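Local coordinates for protein N-acyl-D-glutamate deacylase (Bordetella bronchiseptica, PDB 3GIP) that probably hydrolyses N-acyl-D-glutamate to release D-glutamate, as a zinc-containing member of the amidohydrolase superfamily, at residues T308-C313 and A323-D328; E316-I321 and C327-A332. All blocks are in the same frame, centred on the assembly; numbering follows the deposited sequence.

Contacts 1 and 2 have centres about 6 Å apart and use opposite ends of the short helix 318-325. In contact 1 the end of that helix meets the loop 308-313; in contact 2 its first turn packs on helix 329-336. They share Cys327 and Asp328, in the turn between the helices. A salt bridge from Arg324 NH2 to Glu316 OE1, 2.8 Å, ties one to the other, and Cys313 CB lies 3.8 Å from Ile321 CD1. Both contacts are peripheral, their centres about 31 and 30 Å from the centre of the chain. Neither supplies a zinc ligand; these include Cys95, His218 and His248.

Contact 1: residues T308-C313 and A323-D328; sequences TPHPEC and ARWGCD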
ATOM      1  N   THR A 308     -17.200   3.695  16.538  1.00 14.37           N
ATOM      2  CA  THR A 308     -18.566   4.006  16.144  1.00 13.62           C
ATOM      3  C   THR A 308     -19.452   4.370  17.337  1.00 13.52           C
ATOM      4  O   THR A 308     -20.152   5.380  17.302  1.00 14.42           O
ATOM      5  CB  THR A 308     -19.184   2.840  15.349  1.00 14.42           C
ATOM      6  OG1 THR A 308     -18.373   2.577  14.197  1.00 16.04           O
ATOM      7  CG2 THR A 308     -20.588   3.195  14.888  1.00 15.51           C
ATOM      8  N   PRO A 309     -19.428   3.565  18.413  1.00 14.96           N
ATOM      9  CA  PRO A 309     -20.273   3.913  19.561  1.00 15.74           C
ATOM     10  C   PRO A 309     -19.731   5.075  20.396  1.00 15.48           C
ATOM     11  O   PRO A 309     -20.499   5.822  21.001  1.00 15.69           O
ATOM     12  CB  PRO A 309     -20.332   2.611  20.350  1.00 15.58           C
ATOM     13  CG  PRO A 309     -18.977   2.005  20.085  1.00 15.11           C
ATOM     14  CD  PRO A 309     -18.814   2.237  18.596  1.00 15.38           C
ATOM     15  N   HIS A 310     -18.412   5.232  20.418  1.00 13.54           N
ATOM     16  CA  HIS A 310     -17.789   6.295  21.201  1.00 14.20           C
ATOM     17  C   HIS A 310     -16.815   7.137  20.390  1.00 13.75           C
ATOM     18  O   HIS A 310     -15.608   7.130  20.634  1.00 13.31           O
ATOM     19  CB  HIS A 310     -17.089   5.678  22.412  1.00 13.45           C
ATOM     20  CG  HIS A 310     -18.041   5.099  23.409  1.00 14.54           C
ATOM     21  ND1 HIS A 310     -18.772   5.883  24.277  1.00 15.31           N
ATOM     22  CD2 HIS A 310     -18.436   3.822  23.631  1.00 16.26           C
ATOM     23  CE1 HIS A 310     -19.578   5.113  24.988  1.00 16.52           C
ATOM     24  NE2 HIS A 310     -19.395   3.860  24.615  1.00 16.77           N
ATOM     25  N   PRO A 311     -17.338   7.897  19.417  1.00 13.56           N
ATOM     26  CA  PRO A 311     -16.499   8.744  18.568  1.00 14.29           C
ATOM     27  C   PRO A 311     -15.705   9.800  19.332  1.00 14.38           C
ATOM     28  O   PRO A 311     -14.724  10.335  18.821  1.00 15.24           O
ATOM     29  CB  PRO A 311     -17.503   9.347  17.587  1.00 15.46           C
ATOM     30  CG  PRO A 311     -18.765   9.417  18.400  1.00 15.47           C
ATOM     31  CD  PRO A 311     -18.766   8.083  19.102  1.00 12.76           C
ATOM     32  N   GLU A 312     -16.124  10.092  20.559  1.00 13.80           N
ATOM     33  CA  GLU A 312     -15.428  11.078  21.376  1.00 13.69           C
ATOM     34  C   GLU A 312     -14.060  10.551  21.805  1.00 13.42           C
ATOM     35  O   GLU A 312     -13.158  11.327  22.125  1.00 12.90           O
ATOM     36  CB  GLU A 312     -16.255  11.415  22.630  1.00 13.77           C
ATOM     37  CG  GLU A 312     -16.283  10.315  23.703  1.00 12.89           C
ATOM     38  CD  GLU A 312     -17.318   9.227  23.449  1.00 12.89           C
ATOM     39  OE1 GLU A 312     -17.819   9.117  22.314  1.00 14.36           O
ATOM     40  OE2 GLU A 312     -17.622   8.472  24.399  1.00 15.06           O
ATOM     41  N   CYS A 313     -13.907   9.231  21.783  1.00 13.02           N
ATOM     42  CA  CYS A 313     -12.668   8.591  22.221  1.00 13.46           C
ATOM     43  C   CYS A 313     -11.503   8.567  21.238  1.00 12.58           C
ATOM     44  O   CYS A 313     -10.408   8.130  21.589  1.00 12.55           O
ATOM     45  CB  CYS A 313     -12.971   7.170  22.699  1.00 13.02           C
ATOM     46  SG  CYS A 313     -14.036   7.115  24.164  1.00 14.45           S
ATOM     47  N   ALA A 323      -9.975   3.691  32.827  1.00 15.14           N
ATOM     48  CA  ALA A 323      -9.908   4.294  34.154  1.00 15.69           C
ATOM     49  C   ALA A 323     -11.082   5.242  34.378  1.00 16.16           C
ATOM     50  O   ALA A 323     -11.666   5.281  35.461  1.00 17.36           O
ATOM     51  CB  ALA A 323      -8.590   5.040  34.318  1.00 15.61           C
ATOM     52  N   ARG A 324     -11.425   6.009  33.351  1.00 14.95           N
ATOM     53  CA  ARG A 324     -12.525   6.957  33.454  1.00 15.82           C
ATOM     54  C   ARG A 324     -13.870   6.255  33.619  1.00 16.37           C
ATOM     55  O   ARG A 324     -14.748   6.740  34.330  1.00 18.33           O
ATOM     56  CB  ARG A 324     -12.557   7.863  32.217  1.00 16.52           C
ATOM     57  CG  ARG A 324     -13.642   8.928  32.270  1.00 15.11           C
ATOM     58  CD  ARG A 324     -13.470   9.973  31.176  1.00 15.11           C
ATOM     59  NE  ARG A 324     -13.692   9.446  29.830  1.00 13.35           N
ATOM     60  CZ  ARG A 324     -12.741   9.299  28.912  1.00 12.80           C
ATOM     61  NH1 ARG A 324     -11.483   9.629  29.182  1.00 13.71           N
ATOM     62  NH2 ARG A 324     -13.052   8.849  27.704  1.00 13.74           N
ATOM     63  N   TRP A 325     -14.027   5.108  32.964  1.00 17.41           N
ATOM     64  CA  TRP A 325     -15.275   4.355  33.038  1.00 17.09           C
ATOM     65  C   TRP A 325     -15.342   3.438  34.251  1.00 18.37           C
ATOM     66  O   TRP A 325     -16.406   2.915  34.583  1.00 19.03           O
ATOM     67  CB  TRP A 325     -15.469   3.524  31.769  1.00 16.03           C
ATOM     68  CG  TRP A 325     -15.654   4.345  30.526  1.00 14.20           C
ATOM     69  CD1 TRP A 325     -15.879   5.690  30.456  1.00 13.13           C
ATOM     70  CD2 TRP A 325     -15.672   3.863  29.179  1.00 12.72           C
ATOM     71  NE1 TRP A 325     -16.037   6.076  29.146  1.00 12.22           N
ATOM     72  CE2 TRP A 325     -15.915   4.972  28.340  1.00 14.24           C
ATOM     73  CE3 TRP A 325     -15.506   2.597  28.598  1.00 12.16           C
ATOM     74  CZ2 TRP A 325     -15.999   4.856  26.948  1.00 11.82           C
ATOM     75  CZ3 TRP A 325     -15.589   2.480  27.211  1.00 13.11           C
ATOM     76  CH2 TRP A 325     -15.834   3.604  26.404  1.00 13.22           C
ATOM     77  N   GLY A 326     -14.204   3.232  34.902  1.00 17.37           N
ATOM     78  CA  GLY A 326     -14.172   2.370  36.070  1.00 18.33           C
ATOM     79  C   GLY A 326     -14.253   0.886  35.752  1.00 19.65           C
ATOM     80  O   GLY A 326     -14.796   0.109  36.539  1.00 20.67           O
ATOM     81  N   CYS A 327     -13.721   0.490  34.598  1.00 18.08           N
ATOM     82  CA  CYS A 327     -13.719  -0.912  34.184  1.00 18.01           C
ATOM     83  C   CYS A 327     -12.319  -1.275  33.696  1.00 17.67           C
ATOM     84  O   CYS A 327     -11.456  -0.398  33.588  1.00 17.62           O
ATOM     85  CB  CYS A 327     -14.734  -1.144  33.057  1.00 18.28           C
ATOM     86  SG  CYS A 327     -14.374  -0.259  31.516  1.00 19.13           S
ATOM     87  N   ASP A 328     -12.075  -2.554  33.418  1.00 17.70           N
ATOM     88  CA  ASP A 328     -10.755  -2.950  32.936  1.00 17.52           C
ATOM     89  C   ASP A 328     -10.624  -2.614  31.453  1.00 16.89           C
ATOM     90  O   ASP A 328     -11.614  -2.307  30.791  1.00 16.34           O
ATOM     91  CB  ASP A 328     -10.489  -4.445  33.189  1.00 20.55           C
ATOM     92  CG  ASP A 328     -11.534  -5.348  32.570  1.00 23.84           C
ATOM     93  OD1 ASP A 328     -11.801  -5.223  31.361  1.00 23.88           O
ATOM     94  OD2 ASP A 328     -12.080  -6.204  33.300  1.00 30.85           O
TER
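Trp325 drives the edge of its six-membered ring against one face of the His310 imidazole, an edge-to-face pair tilted well away from perpendicular: the planes meet at 51° and the centroids lie 4.8 Å apart. The two side chains come from opposite directions. Trp325 CH2 sits over the rim of the imidazole rather than its middle, 3.8 Å from His310 CD2, while Trp325 CZ2 lies 4.0 Å from His310 ND1. The imidazole is also gripped within its own loop. His310 ND1 donates to Glu312 OE2 at 2.8 Å, reaching the syn side of the carboxylate with the oxygen close to the ring plane. This bond should hinder rotation about His310 CB-CG and keep the same face turned to the indole; the carboxylate would probably also polarise the ring. With CG opposite the carbonyl carbon (chi1 -68°), the ring is swung beside its own backbone N and out to the tryptophan. Cys313 SG adds an oblique sulfur-aromatic contact, 4.1 Å from Trp325 CZ2. The same sulfur lies near the plane of the Arg324 guanidinium, at its edge, 4.1 Å from NH2, the nitrogen that forms a salt bridge with Glu316. The backbones stay far apart, and no hydrogen bond crosses between 308-313 and 323-328, so side chains alone span the gap. Cys313 N donates to His310 O, tightening the short 3-10 turn, and Gly326, with positive phi, ends the helix as the C-prime residue of a Schellman motif. The contact thus joins the loop that follows strand 303-307 to the last turn of helix 318-325, while Leu336 of helix 329-336 packs against His310, Cys313 and Trp325.

Contact 2: residues E316-I321 and C327-A332; sequences EYLADI and CDKTTA
Leu318 and Lys329 make the main apolar contact between the starts of helices 318-325 and 329-336, their side chains crossing at a slant. Leu318 CD2 rests 3.9 Å from Lys329 CB, and the other methyl, CD1, spans the Lys329 carbonyl oxygen and the Ala332 methyl, lying 3.7 Å from Lys329 O and 4.0 Å from Ala332 CB. Leu318 directs this fork across the gap because CG stands opposite its backbone N (chi1 179°). Lys329 contributes the carbon part of its chain: its CD passes alongside the backbone of Ala319, 3.8 Å from CA, and touches the Ala319 methyl as well. The polar contacts lie at the ends and margins. A bend at chi3 (-71°) turns the end of the lysine off this path, and NZ donates to the main-chain oxygen of Ala296. On the second helix, Asp328 is the N-cap. Its OD1 is gripped twice by Thr331: the backbone N donates at 2.7 Å, nearly along the carboxylate C-O axis with an N-H...O angle of 158°, and OG1 donates at 2.8 Å from above the carboxylate plane. Routine helical bonds, Ile321 N to Tyr317 O and Ala332 N to Asp328 O, complete the two first turns. Around this pairing Ala322 packs on Lys329 and Ala332, and Leu336 packs against Leu318 and Ile321. No hydrogen bond crosses between 316-321 and 327-332, so the contact between these consecutive short helices is one of van der Waals packing, mainly aliphatic; Lys329 lends it a carbon chain while its ammonium group bonds to Ala296 O, with Glu297 and Asp300, long and weak ion-pair partners, probably giving some electrostatic help.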
ATOM      1  N   GLU A 316      -7.648   9.045  22.199  1.00 12.45           N
ATOM      2  CA  GLU A 316      -7.444   8.701  23.603  1.00 11.54           C
ATOM      3  C   GLU A 316      -6.812   7.327  23.818  1.00 12.17           C
ATOM      4  O   GLU A 316      -6.916   6.442  22.969  1.00 11.35           O
ATOM      5  CB  GLU A 316      -8.785   8.771  24.347  1.00 11.89           C
ATOM      6  CG  GLU A 316      -9.403  10.162  24.334  1.00 12.10           C
ATOM      7  CD  GLU A 316     -10.747  10.244  25.045  1.00 13.82           C
ATOM      8  OE1 GLU A 316     -11.240   9.215  25.548  1.00 13.95           O
ATOM      9  OE2 GLU A 316     -11.315  11.357  25.096  1.00 14.97           O
ATOM     10  N   TYR A 317      -6.141   7.167  24.957  1.00 11.04           N
ATOM     11  CA  TYR A 317      -5.506   5.904  25.323  1.00 12.23           C
ATOM     12  C   TYR A 317      -6.538   4.979  25.950  1.00 11.23           C
ATOM     13  O   TYR A 317      -7.358   5.415  26.765  1.00 12.11           O
ATOM     14  CB  TYR A 317      -4.396   6.124  26.356  1.00 12.04           C
ATOM     15  CG  TYR A 317      -3.151   6.794  25.835  1.00 11.20           C
ATOM     16  CD1 TYR A 317      -2.427   6.245  24.779  1.00 12.23           C
ATOM     17  CD2 TYR A 317      -2.672   7.963  26.427  1.00 13.17           C
ATOM     18  CE1 TYR A 317      -1.250   6.839  24.322  1.00 11.70           C
ATOM     19  CE2 TYR A 317      -1.495   8.568  25.977  1.00 13.05           C
ATOM     20  CZ  TYR A 317      -0.793   7.998  24.927  1.00 13.09           C
ATOM     21  OH  TYR A 317       0.367   8.587  24.478  1.00 13.31           O
ATOM     22  N   LEU A 318      -6.480   3.700  25.587  1.00 12.11           N
ATOM     23  CA  LEU A 318      -7.403   2.711  26.130  1.00 11.81           C
ATOM     24  C   LEU A 318      -7.358   2.695  27.658  1.00 13.65           C
ATOM     25  O   LEU A 318      -8.393   2.573  28.311  1.00 13.30           O
ATOM     26  CB  LEU A 318      -7.063   1.318  25.589  1.00 12.97           C
ATOM     27  CG  LEU A 318      -7.922   0.150  26.091  1.00 12.50           C
ATOM     28  CD1 LEU A 318      -9.364   0.354  25.647  1.00 14.87           C
ATOM     29  CD2 LEU A 318      -7.374  -1.164  25.551  1.00 13.50           C
ATOM     30  N   ALA A 319      -6.164   2.819  28.234  1.00 13.01           N
ATOM     31  CA  ALA A 319      -6.039   2.808  29.689  1.00 13.76           C
ATOM     32  C   ALA A 319      -6.741   3.994  30.342  1.00 14.09           C
ATOM     33  O   ALA A 319      -7.309   3.856  31.425  1.00 15.63           O
ATOM     34  CB  ALA A 319      -4.567   2.782  30.096  1.00 12.67           C
ATOM     35  N   ASP A 320      -6.703   5.156  29.690  1.00 14.27           N
ATOM     36  CA  ASP A 320      -7.354   6.348  30.231  1.00 13.69           C
ATOM     37  C   ASP A 320      -8.867   6.202  30.141  1.00 12.63           C
ATOM     38  O   ASP A 320      -9.593   6.607  31.049  1.00 13.44           O
ATOM     39  CB  ASP A 320      -6.931   7.610  29.466  1.00 14.82           C
ATOM     40  CG  ASP A 320      -5.494   8.012  29.739  1.00 17.09           C
ATOM     41  OD1 ASP A 320      -4.891   7.491  30.703  1.00 17.61           O
ATOM     42  OD2 ASP A 320      -4.973   8.866  28.992  1.00 15.73           O
ATOM     43  N   ILE A 321      -9.338   5.630  29.038  1.00 12.03           N
ATOM     44  CA  ILE A 321     -10.767   5.429  28.844  1.00 12.32           C
ATOM     45  C   ILE A 321     -11.283   4.467  29.910  1.00 12.92           C
ATOM     46  O   ILE A 321     -12.287   4.738  30.573  1.00 13.56           O
ATOM     47  CB  ILE A 321     -11.053   4.842  27.451  1.00 12.26           C
ATOM     48  CG1 ILE A 321     -10.627   5.842  26.375  1.00 12.45           C
ATOM     49  CG2 ILE A 321     -12.540   4.510  27.322  1.00 12.79           C
ATOM     50  CD1 ILE A 321     -10.606   5.266  24.963  1.00 12.12           C
ATOM     51  N   CYS A 327     -13.721   0.490  34.598  1.00 18.08           N
ATOM     52  CA  CYS A 327     -13.719  -0.912  34.184  1.00 18.01           C
ATOM     53  C   CYS A 327     -12.319  -1.275  33.696  1.00 17.67           C
ATOM     54  O   CYS A 327     -11.456  -0.398  33.588  1.00 17.62           O
ATOM     55  CB  CYS A 327     -14.734  -1.144  33.057  1.00 18.28           C
ATOM     56  SG  CYS A 327     -14.374  -0.259  31.516  1.00 19.13           S
ATOM     57  N   ASP A 328     -12.075  -2.554  33.418  1.00 17.70           N
ATOM     58  CA  ASP A 328     -10.755  -2.950  32.936  1.00 17.52           C
ATOM     59  C   ASP A 328     -10.624  -2.614  31.453  1.00 16.89           C
ATOM     60  O   ASP A 328     -11.614  -2.307  30.791  1.00 16.34           O
ATOM     61  CB  ASP A 328     -10.489  -4.445  33.189  1.00 20.55           C
ATOM     62  CG  ASP A 328     -11.534  -5.348  32.570  1.00 23.84           C
ATOM     63  OD1 ASP A 328     -11.801  -5.223  31.361  1.00 23.88           O
ATOM     64  OD2 ASP A 328     -12.080  -6.204  33.300  1.00 30.85           O
ATOM     65  N   LYS A 329      -9.401  -2.655  30.936  1.00 15.92           N
ATOM     66  CA  LYS A 329      -9.165  -2.315  29.541  1.00 15.77           C
ATOM     67  C   LYS A 329      -9.839  -3.220  28.520  1.00 15.22           C
ATOM     68  O   LYS A 329     -10.282  -2.747  27.475  1.00 16.36           O
ATOM     69  CB  LYS A 329      -7.660  -2.253  29.265  1.00 15.97           C
ATOM     70  CG  LYS A 329      -6.990  -1.029  29.877  1.00 18.22           C
ATOM     71  CD  LYS A 329      -5.511  -0.962  29.529  1.00 18.15           C
ATOM     72  CE  LYS A 329      -4.713  -2.032  30.253  1.00 19.07           C
ATOM     73  NZ  LYS A 329      -3.285  -2.022  29.824  1.00 18.63           N
ATOM     74  N   THR A 330      -9.915  -4.516  28.805  1.00 16.18           N
ATOM     75  CA  THR A 330     -10.544  -5.437  27.871  1.00 15.58           C
ATOM     76  C   THR A 330     -12.025  -5.096  27.740  1.00 15.93           C
ATOM     77  O   THR A 330     -12.579  -5.105  26.639  1.00 17.85           O
ATOM     78  CB  THR A 330     -10.391  -6.896  28.336  1.00 16.57           C
ATOM     79  OG1 THR A 330      -9.002  -7.191  28.522  1.00 18.50           O
ATOM     80  CG2 THR A 330     -10.960  -7.842  27.290  1.00 17.66           C
ATOM     81  N   THR A 331     -12.657  -4.787  28.868  1.00 16.90           N
ATOM     82  CA  THR A 331     -14.067  -4.423  28.879  1.00 16.74           C
ATOM     83  C   THR A 331     -14.270  -3.119  28.116  1.00 16.59           C
ATOM     84  O   THR A 331     -15.206  -2.990  27.332  1.00 17.95           O
ATOM     85  CB  THR A 331     -14.576  -4.252  30.322  1.00 18.07           C
ATOM     86  OG1 THR A 331     -14.522  -5.520  30.989  1.00 19.45           O
ATOM     87  CG2 THR A 331     -16.011  -3.733  30.339  1.00 18.06           C
ATOM     88  N   ALA A 332     -13.388  -2.152  28.347  1.00 17.40           N
ATOM     89  CA  ALA A 332     -13.491  -0.873  27.660  1.00 15.85           C
ATOM     90  C   ALA A 332     -13.346  -1.082  26.155  1.00 15.41           C
ATOM     91  O   ALA A 332     -14.080  -0.487  25.368  1.00 15.96           O
ATOM     92  CB  ALA A 332     -12.414   0.087  28.164  1.00 14.44           C
TER